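TRAP dicarboxylate transporter-DctP subunit (Rhodobacter sphaeroides, PDB 4PE3) probably binds a small organic acid in the periplasm and delivers it to the membrane subunits of a TRAP transporter. Local coordinates at residues H50-K55 with T264-I269; K78-A83 with S97-R102; P152-F157 with H238-V243. All coordinates share one frame; numbering follows the deposited sequence. Where two conformers were deposited one is given.

Interaction 1. Residues H50-K55 with T264-I269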
loop_
_atom_site.group_PDB
_atom_site.type_symbol
_atom_site.label_atom_id
_atom_site.label_comp_id
_atom_site.label_asym_id
_atom_site.label_seq_id
_atom_site.Cartn_x
_atom_site.Cartn_y
_atom_site.Cartn_z
ATOM N N HIS A 50 14.891 1.259 -9.000
ATOM C CA HIS A 50 16.285 1.535 -9.336
ATOM C C HIS A 50 16.792 2.759 -8.545
ATOM O O HIS A 50 17.991 2.894 -8.311
ATOM C CB HIS A 50 16.504 1.881 -10.804
ATOM C CG HIS A 50 16.367 0.746 -11.773
ATOM N ND1 HIS A 50 17.094 -0.428 -11.712
ATOM C CD2 HIS A 50 15.657 0.682 -12.919
ATOM C CE1 HIS A 50 16.805 -1.177 -12.770
ATOM N NE2 HIS A 50 15.920 -0.530 -13.508
ATOM N N VAL A 51 15.898 3.679 -8.196
ATOM C CA VAL A 51 16.304 4.870 -7.430
ATOM C C VAL A 51 16.949 4.476 -6.104
ATOM O O VAL A 51 17.929 5.077 -5.695
ATOM C CB VAL A 51 15.132 5.849 -7.232
ATOM C CG1 VAL A 51 15.536 7.038 -6.375
ATOM C CG2 VAL A 51 14.636 6.327 -8.589
ATOM N N PHE A 52 16.413 3.448 -5.455
ATOM C CA PHE A 52 17.010 2.989 -4.202
ATOM C C PHE A 52 18.432 2.523 -4.438
ATOM O O PHE A 52 19.368 2.991 -3.778
ATOM C CB PHE A 52 16.182 1.871 -3.585
ATOM C CG PHE A 52 16.809 1.245 -2.373
ATOM C CD1 PHE A 52 17.125 2.009 -1.249
ATOM C CD2 PHE A 52 17.064 -0.113 -2.351
ATOM C CE1 PHE A 52 17.700 1.409 -0.118
ATOM C CE2 PHE A 52 17.629 -0.713 -1.216
ATOM C CZ PHE A 52 17.939 0.044 -0.117
ATOM N N ALA A 53 18.608 1.626 -5.391
ATOM C CA ALA A 53 19.940 1.125 -5.672
ATOM C C ALA A 53 20.893 2.255 -6.066
ATOM O O ALA A 53 22.020 2.333 -5.570
ATOM C CB ALA A 53 19.895 0.063 -6.771
ATOM N N ASP A 54 20.445 3.142 -6.945
ATOM C CA ASP A 54 21.301 4.217 -7.453
ATOM C C ASP A 54 21.713 5.203 -6.359
ATOM O O ASP A 54 22.856 5.684 -6.332
ATOM C CB ASP A 54 20.607 4.960 -8.609
ATOM C CG ASP A 54 20.516 4.112 -9.873
ATOM O OD1 ASP A 54 21.301 3.149 -9.997
ATOM O OD2 ASP A 54 19.671 4.402 -10.746
ATOM N N LYS A 55 20.793 5.496 -5.444
ATOM C CA LYS A 55 21.076 6.457 -4.389
ATOM C C LYS A 55 21.954 5.847 -3.306
ATOM O O LYS A 55 22.724 6.559 -2.667
ATOM C CB LYS A 55 19.779 7.021 -3.809
ATOM C CG LYS A 55 19.026 7.926 -4.774
ATOM C CD LYS A 55 19.884 9.112 -5.188
ATOM C CE LYS A 55 19.234 9.917 -6.291
ATOM N NZ LYS A 55 20.116 11.044 -6.690
ATOM N N THR A 264 19.367 4.344 4.733
ATOM C CA THR A 264 18.041 4.815 5.117
ATOM C C THR A 264 17.693 6.054 4.298
ATOM O O THR A 264 16.557 6.214 3.839
ATOM C CB THR A 264 18.013 5.114 6.628
ATOM O OG1 THR A 264 18.190 3.888 7.348
ATOM C CG2 THR A 264 16.712 5.731 7.025
ATOM N N GLU A 265 18.674 6.916 4.073
ATOM C CA GLU A 265 18.461 8.128 3.295
ATOM C C GLU A 265 18.106 7.777 1.846
ATOM O O GLU A 265 17.168 8.342 1.275
ATOM C CB GLU A 265 19.715 8.999 3.338
ATOM C CG GLU A 265 19.553 10.376 2.717
ATOM C CD GLU A 265 20.813 11.227 2.819
ATOM O OE1 GLU A 265 20.838 12.304 2.184
ATOM O OE2 GLU A 265 21.772 10.829 3.530
ATOM N N ALA A 266 18.854 6.841 1.258
ATOM C CA ALA A 266 18.578 6.383 -0.103
ATOM C C ALA A 266 17.158 5.849 -0.222
ATOM O O ALA A 266 16.456 6.107 -1.203
ATOM C CB ALA A 266 19.591 5.308 -0.527
ATOM N N GLN A 267 16.745 5.084 0.776
ATOM C CA GLN A 267 15.402 4.511 0.796
ATOM C C GLN A 267 14.354 5.608 0.824
ATOM O O GLN A 267 13.339 5.509 0.132
ATOM C CB GLN A 267 15.247 3.564 2.002
ATOM C CG GLN A 267 14.025 2.643 1.905
ATOM C CD GLN A 267 12.721 3.360 2.196
ATOM O OE1 GLN A 267 12.666 4.269 3.013
ATOM N NE2 GLN A 267 11.673 2.961 1.501
ATOM N N LYS A 268 14.587 6.632 1.642
ATOM C CA LYS A 268 13.668 7.763 1.755
ATOM C C LYS A 268 13.561 8.486 0.412
ATOM O O LYS A 268 12.481 8.915 0.002
ATOM C CB LYS A 268 14.154 8.731 2.831
ATOM C CG LYS A 268 13.258 9.921 3.080
ATOM C CD LYS A 268 11.922 9.486 3.662
ATOM C CE LYS A 268 11.038 10.677 3.939
ATOM N NZ LYS A 268 9.721 10.246 4.442
ATOM N N ILE A 269 14.683 8.617 -0.284
ATOM C CA ILE A 269 14.674 9.264 -1.592
ATOM C C ILE A 269 13.865 8.433 -2.590
ATOM O O ILE A 269 13.044 8.971 -3.336
ATOM C CB ILE A 269 16.097 9.506 -2.118
ATOM C CG1 ILE A 269 16.796 10.561 -1.272
ATOM C CG2 ILE A 269 16.058 9.953 -3.581
ATOM C CD1 ILE A 269 18.313 10.577 -1.481
#

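Interaction 2. Residues K78-A83 with S97-R102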
loop_
_atom_site.group_PDB
_atom_site.type_symbol
_atom_site.label_atom_id
_atom_site.label_comp_id
_atom_site.label_asym_id
_atom_site.label_seq_id
_atom_site.Cartn_x
_atom_site.Cartn_y
_atom_site.Cartn_z
ATOM N N LYS A 78 7.027 -15.303 -1.844
ATOM C CA LYS A 78 6.611 -15.465 -0.462
ATOM C C LYS A 78 7.742 -15.959 0.422
ATOM O O LYS A 78 7.601 -16.000 1.647
ATOM C CB LYS A 78 5.430 -16.436 -0.361
ATOM C CG LYS A 78 4.133 -15.872 -0.908
ATOM C CD LYS A 78 2.946 -16.364 -0.105
ATOM C CE LYS A 78 1.644 -15.801 -0.620
ATOM N NZ LYS A 78 0.498 -16.660 -0.199
ATOM N N GLU A 79 8.873 -16.306 -0.180
ATOM C CA GLU A 79 9.961 -16.918 0.574
ATOM C C GLU A 79 11.185 -16.024 0.643
ATOM O O GLU A 79 12.250 -16.458 1.062
ATOM C CB GLU A 79 10.336 -18.266 -0.036
ATOM C CG GLU A 79 9.196 -19.278 -0.059
ATOM C CD GLU A 79 8.373 -19.285 1.220
ATOM O OE1 GLU A 79 8.966 -19.319 2.321
ATOM O OE2 GLU A 79 7.126 -19.257 1.121
ATOM N N THR A 80 11.045 -14.765 0.246
ATOM C CA THR A 80 12.182 -13.872 0.350
ATOM C C THR A 80 12.698 -13.729 1.795
ATOM O O THR A 80 13.903 -13.623 1.979
ATOM C CB THR A 80 11.957 -12.512 -0.315
ATOM O OG1 THR A 80 10.713 -11.941 0.113
ATOM C CG2 THR A 80 11.930 -12.640 -1.838
ATOM N N PRO A 81 11.806 -13.743 2.821
ATOM C CA PRO A 81 12.385 -13.608 4.169
ATOM C C PRO A 81 13.345 -14.737 4.500
ATOM O O PRO A 81 14.425 -14.496 5.035
ATOM C CB PRO A 81 11.153 -13.627 5.099
ATOM C CG PRO A 81 10.013 -13.156 4.233
ATOM C CD PRO A 81 10.330 -13.729 2.855
ATOM N N ASP A 82 12.950 -15.961 4.191
ATOM C CA ASP A 82 13.801 -17.119 4.393
ATOM C C ASP A 82 15.146 -16.963 3.657
ATOM O O ASP A 82 16.233 -17.217 4.211
ATOM C CB ASP A 82 13.051 -18.366 3.905
ATOM C CG ASP A 82 11.777 -18.640 4.719
ATOM O OD1 ASP A 82 11.768 -18.317 5.924
ATOM O OD2 ASP A 82 10.784 -19.173 4.170
ATOM N N ALA A 83 15.070 -16.545 2.399
ATOM C CA ALA A 83 16.254 -16.443 1.554
ATOM C C ALA A 83 17.216 -15.390 2.091
ATOM O O ALA A 83 18.436 -15.544 2.003
ATOM C CB ALA A 83 15.853 -16.109 0.133
ATOM N N SER A 97 1.863 -7.660 2.604
ATOM C CA SER A 97 0.664 -8.474 2.705
ATOM C C SER A 97 0.905 -9.929 2.292
ATOM O O SER A 97 0.132 -10.808 2.676
ATOM C CB SER A 97 -0.465 -7.878 1.870
ATOM O OG SER A 97 -0.265 -8.137 0.508
ATOM N N TYR A 98 1.973 -10.180 1.543
ATOM C CA TYR A 98 2.309 -11.544 1.149
ATOM C C TYR A 98 2.531 -12.466 2.339
ATOM O O TYR A 98 2.467 -13.692 2.215
ATOM C CB TYR A 98 3.579 -11.543 0.308
ATOM C CG TYR A 98 3.452 -10.972 -1.092
ATOM C CD1 TYR A 98 2.224 -10.874 -1.736
ATOM C CD2 TYR A 98 4.575 -10.535 -1.767
ATOM C CE1 TYR A 98 2.133 -10.358 -3.033
ATOM C CE2 TYR A 98 4.492 -10.028 -3.047
ATOM C CZ TYR A 98 3.272 -9.937 -3.666
ATOM O OH TYR A 98 3.211 -9.430 -4.946
ATOM N N PHE A 99 2.761 -11.880 3.510
ATOM C CA PHE A 99 3.152 -12.678 4.669
ATOM C C PHE A 99 2.037 -12.804 5.697
ATOM O O PHE A 99 2.281 -13.227 6.834
ATOM C CB PHE A 99 4.448 -12.094 5.245
ATOM C CG PHE A 99 5.505 -11.865 4.190
ATOM C CD1 PHE A 99 6.018 -12.937 3.478
ATOM C CD2 PHE A 99 5.975 -10.596 3.901
ATOM C CE1 PHE A 99 6.963 -12.740 2.476
ATOM C CE2 PHE A 99 6.923 -10.396 2.899
ATOM C CZ PHE A 99 7.427 -11.478 2.201
ATOM N N ALA A 100 0.813 -12.460 5.298
ATOM C CA ALA A 100 -0.332 -12.562 6.199
ATOM C C ALA A 100 -0.546 -13.966 6.745
ATOM O O ALA A 100 -1.103 -14.136 7.834
ATOM C CB ALA A 100 -1.598 -12.078 5.487
ATOM N N GLY A 101 -0.094 -14.972 6.013
ATOM C CA GLY A 101 -0.143 -16.345 6.489
ATOM C C GLY A 101 0.705 -16.593 7.729
ATOM O O GLY A 101 0.393 -17.470 8.543
ATOM N N ARG A 102 1.785 -15.835 7.883
ATOM C CA ARG A 102 2.646 -15.988 9.056
ATOM C C ARG A 102 1.990 -15.461 10.312
ATOM O O ARG A 102 2.163 -16.032 11.384
ATOM C CB ARG A 102 3.976 -15.255 8.861
ATOM C CG ARG A 102 4.758 -15.729 7.656
ATOM C CD ARG A 102 6.137 -15.094 7.608
ATOM N NE ARG A 102 6.861 -15.545 6.425
ATOM C CZ ARG A 102 8.180 -15.674 6.337
ATOM N NH1 ARG A 102 8.963 -15.383 7.369
ATOM N NH2 ARG A 102 8.718 -16.095 5.200
#

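Interaction 3. Residues P152-F157 with H238-V243. With ZN (zinc ion), chain F.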
loop_
_atom_site.group_PDB
_atom_site.type_symbol
_atom_site.label_atom_id
_atom_site.label_comp_id
_atom_site.label_asym_id
_atom_site.label_seq_id
_atom_site.Cartn_x
_atom_site.Cartn_y
_atom_site.Cartn_z
ATOM N N PRO A 152 3.007 1.325 -3.895
ATOM C CA PRO A 152 2.609 1.489 -5.300
ATOM C C PRO A 152 1.427 2.458 -5.464
ATOM O O PRO A 152 0.949 2.659 -6.590
ATOM C CB PRO A 152 2.183 0.083 -5.703
ATOM C CG PRO A 152 1.679 -0.513 -4.416
ATOM C CD PRO A 152 2.585 0.023 -3.352
ATOM N N GLY A 153 0.937 3.025 -4.363
ATOM C CA GLY A 153 -0.013 4.125 -4.447
ATOM C C GLY A 153 -1.332 3.923 -3.728
ATOM O O GLY A 153 -1.799 2.798 -3.554
ATOM N N LEU A 154 -1.911 5.031 -3.291
ATOM C CA LEU A 154 -3.293 5.030 -2.814
ATOM C C LEU A 154 -4.189 4.821 -4.025
ATOM O O LEU A 154 -4.085 5.572 -5.016
ATOM C CB LEU A 154 -3.604 6.352 -2.140
ATOM C CG LEU A 154 -5.050 6.584 -1.734
ATOM C CD1 LEU A 154 -5.545 5.528 -0.755
ATOM C CD2 LEU A 154 -5.193 8.000 -1.179
ATOM N N GLU A 155 -5.026 3.793 -3.983
ATOM C CA GLU A 155 -5.943 3.505 -5.091
ATOM C C GLU A 155 -7.040 4.543 -5.149
ATOM O O GLU A 155 -7.395 5.121 -4.118
ATOM C CB GLU A 155 -6.541 2.107 -4.935
ATOM C CG GLU A 155 -5.504 0.962 -4.989
ATOM C CD GLU A 155 -6.138 -0.385 -5.248
ATOM O OE1 GLU A 155 -7.360 -0.481 -5.272
ATOM O OE2 GLU A 155 -5.403 -1.387 -5.410
ATOM N N ALA A 156 -7.565 4.797 -6.347
ATOM C CA ALA A 156 -8.789 5.573 -6.498
ATOM C C ALA A 156 -9.961 4.620 -6.632
ATOM O O ALA A 156 -9.793 3.481 -7.040
ATOM C CB ALA A 156 -8.684 6.452 -7.717
ATOM N N PHE A 157 -11.163 5.082 -6.295
ATOM C CA PHE A 157 -12.339 4.232 -6.377
ATOM C C PHE A 157 -13.015 4.453 -7.716
ATOM O O PHE A 157 -13.102 5.580 -8.192
ATOM C CB PHE A 157 -13.306 4.620 -5.232
ATOM C CG PHE A 157 -14.331 3.561 -4.884
ATOM C CD1 PHE A 157 -13.942 2.289 -4.540
ATOM C CD2 PHE A 157 -15.675 3.859 -4.848
ATOM C CE1 PHE A 157 -14.866 1.310 -4.205
ATOM C CE2 PHE A 157 -16.617 2.892 -4.509
ATOM C CZ PHE A 157 -16.199 1.613 -4.172
ATOM N N HIS A 238 -9.669 3.731 0.616
ATOM C CA HIS A 238 -9.675 2.393 1.175
ATOM C C HIS A 238 -8.460 1.497 1.003
ATOM O O HIS A 238 -8.283 0.600 1.820
ATOM C CB HIS A 238 -10.929 1.639 0.755
ATOM C CG HIS A 238 -10.767 0.884 -0.514
ATOM N ND1 HIS A 238 -10.837 1.477 -1.755
ATOM C CD2 HIS A 238 -10.502 -0.425 -0.733
ATOM C CE1 HIS A 238 -10.610 0.566 -2.684
ATOM N NE2 HIS A 238 -10.419 -0.599 -2.090
ATOM N N SER A 239 -7.614 1.686 -0.012
ATOM C CA SER A 239 -6.534 0.746 -0.267
ATOM C C SER A 239 -5.217 1.459 -0.567
ATOM O O SER A 239 -5.114 2.196 -1.552
ATOM C CB SER A 239 -6.881 -0.173 -1.422
ATOM O OG SER A 239 -5.787 -1.075 -1.595
ATOM N N LEU A 240 -4.213 1.251 0.277
ATOM C CA LEU A 240 -2.925 1.889 0.132
ATOM C C LEU A 240 -1.878 0.866 0.586
ATOM O O LEU A 240 -1.508 0.834 1.767
ATOM C CB LEU A 240 -2.871 3.172 0.971
ATOM C CG LEU A 240 -1.802 4.205 0.604
ATOM C CD1 LEU A 240 -2.095 5.561 1.275
ATOM C CD2 LEU A 240 -0.438 3.707 0.993
ATOM N N PRO A 241 -1.422 -0.004 -0.322
ATOM C CA PRO A 241 -0.544 -1.101 0.095
ATOM C C PRO A 241 0.848 -0.660 0.556
ATOM O O PRO A 241 1.453 0.246 -0.004
ATOM C CB PRO A 241 -0.432 -1.970 -1.157
ATOM C CG PRO A 241 -1.595 -1.581 -2.015
ATOM C CD PRO A 241 -1.892 -0.155 -1.709
ATOM N N LEU A 242 1.350 -1.326 1.591
ATOM C CA LEU A 242 2.683 -1.082 2.140
ATOM C C LEU A 242 3.687 -1.992 1.455
ATOM O O LEU A 242 3.522 -3.208 1.447
ATOM C CB LEU A 242 2.685 -1.349 3.651
ATOM C CG LEU A 242 3.865 -0.897 4.493
ATOM C CD1 LEU A 242 3.519 -0.819 5.970
ATOM C CD2 LEU A 242 5.004 -1.867 4.308
ATOM N N VAL A 243 4.700 -1.376 0.858
ATOM C CA VAL A 243 5.845 -2.109 0.313
ATOM C C VAL A 243 7.034 -1.853 1.229
ATOM O O VAL A 243 7.371 -0.706 1.546
ATOM C CB VAL A 243 6.132 -1.681 -1.133
ATOM C CG1 VAL A 243 7.510 -2.068 -1.563
ATOM C CG2 VAL A 243 5.100 -2.297 -2.029
HETATM ZN ZN ZN F . -7.210 -2.517 -5.599
HETATM O O HOH W 1 -8.413 3.504 -2.102
HETATM O O HOH W 2 -6.921 -2.873 -3.552
HETATM O O HOH W 3 -6.376 -4.119 -6.450
#

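Interaction 1. Residues H50-K55 with T264-I269
Val51, Phe52 and Lys55 pack against Ala266, Gln267 and Ile269 in an apolar contact between two helices, 44-59 and 257-291, on one side of the five-stranded sheet. Over residues 50-55 and 264-269 the axes are roughly antiparallel, at 147°, and come within 8.1 Å. Such closeness suits alanine: the methyl of Ala266 points toward the other helix, where its CB meets Lys55 CB at 3.7 Å. With CG anti to the backbone N (chi1 174°), the Phe52 ring reaches the side of the partner helix, presenting an edge to the backbone at Ala266 C, while its CD1 lies 3.7 Å from Gln267 CA. Replacing Phe52 with an alanine would probably open a gap beside the backbone of Ala266 and Gln267. On the other flank Ile269 CG2 touches Lys55 CG at 3.8 Å and Val51 CG1 at 4.1 Å. Lysine suits this border because its methylenes pack on isoleucine while NZ goes on to a salt bridge with Glu58. Gln267 instead turns its amide inward to Val149 O. Beneath the pair, Phe52 rests on Ile66 of strand 65-69 and Val245 of strand 243-248, with Ile263 and Phe270 of the long helix beside it.

Interaction 2. Residues K78-A83 with S97-R102
Pro81 touches two flat groups, the ring of Phe99 and the guanidinium of Arg102, and these contacts form the middle of the interface. The apolar part is proline on phenylalanine: Pro81 CG lies over one face of the Phe99 ring, and Pro81 CD approaches Phe99 CE1 to 3.5 Å. Tyr98 CB, from the ring's own segment, lies over the other face, 4.1 Å from the plane and above the ring centre. A proline in the first turn of a helix suits this place, since it needs no N-H there and offers a rigid hydrocarbon surface.

Arginine uses the same proline differently. Its chain runs extended from CG to NE (chi2 -173°), which carries the guanidinium across the pyrrolidine so that Pro81 CG lies over its face, 3.4 Å from Arg102 NH2.

The charged contact is looser. Asp82 OD1 and Arg102 NH2 form a long salt bridge of 3.8 Å, the carboxylate and guanidinium planes 25° apart. Arg102 also makes a cation-pi contact with Tyr142.

Two backbone carbonyls meet carbon atoms. Lys78 O lies near the plane of the Phe99 ring at its edge, 3.4 Å from Phe99 CE1, where the ring hydrogens carry slight positive charge. The methylenes of Lys78 run past Tyr98 O, with CD at 3.6 Å.

Glu79 occupies the N-cap position of helix 80-86. This is the helix of a beta-alpha-beta crossover from strand 65-69 to the parallel strand 91-95, with strand 32-37 between them in the sheet; the contact packs the start of that helix on the loop leaving strand 91-95.

Interaction 3. Residues P152-F157 with H238-V243
Glu155 and Ser239 meet at the centre of this contact, beside a zinc ion. Both carboxylate oxygens of Glu155 grip the metal, OE1 and OE2 each at 2.1 Å, and two waters, Asp213 and Tyr214 O complete its shell. An acid suits a cation, and the chain, extended beyond CG (chi2 -163°), lets the carboxylate reach it. One of the zinc-bound waters hydrogen-bonds Ser239 OG at 2.9 Å, so the serine acts from the second shell; Asn111 holds the same hydroxyl.

Behind the metal, Glu155 N donates to Ser239 O at 2.9 Å, an almost straight bond (175° at the hydrogen) that fixes the segment bearing the carboxylate. A further water, not on the metal, accepts from Ser239 N and donates to Glu155 O. His238 stands close by, its NE2 hydrogen-bonded to Asp213 OD2, the oxygen beside the zinc ligand OD1, so it probably orients that residue.

Farther out, Leu154 CB meets Leu240 CD1 at 3.8 Å, their side chains crossing at about a right angle, and Pro152 CD touches Val243 CG2 at 3.7 Å. Gly153, with phi 124°, adopts a backbone shape that a side chain would obstruct.

The two loops run nearly opposite ways near the centre of the molecule: one connects strand 144-150 of the five-stranded sheet to strand 157-159 of the four-stranded sheet, while the other returns from helix 225-228 into strand 243-248.

Overall arrangement
From the N terminus, helix 44-59 supplies the first half of interaction 1, whose partner comes 209 residues later on helix 257-291. This wide loop encloses both other contacts. Interaction 2 closes first, a short loop of 13 residues through helix 80-86 and strand 91-95; interaction 3 follows in series, closing a loop of 80 residues that contains much of the four-stranded sheet. None crosses another. Interaction 1 ties helix 44-59 to helix 257-291 beside the five-stranded sheet, interaction 2 joins a helix start to a loop of the same sheet region, and interaction 3 pairs the connections between the two sheets. Their centres lie 20 to 23 Å apart, without touching.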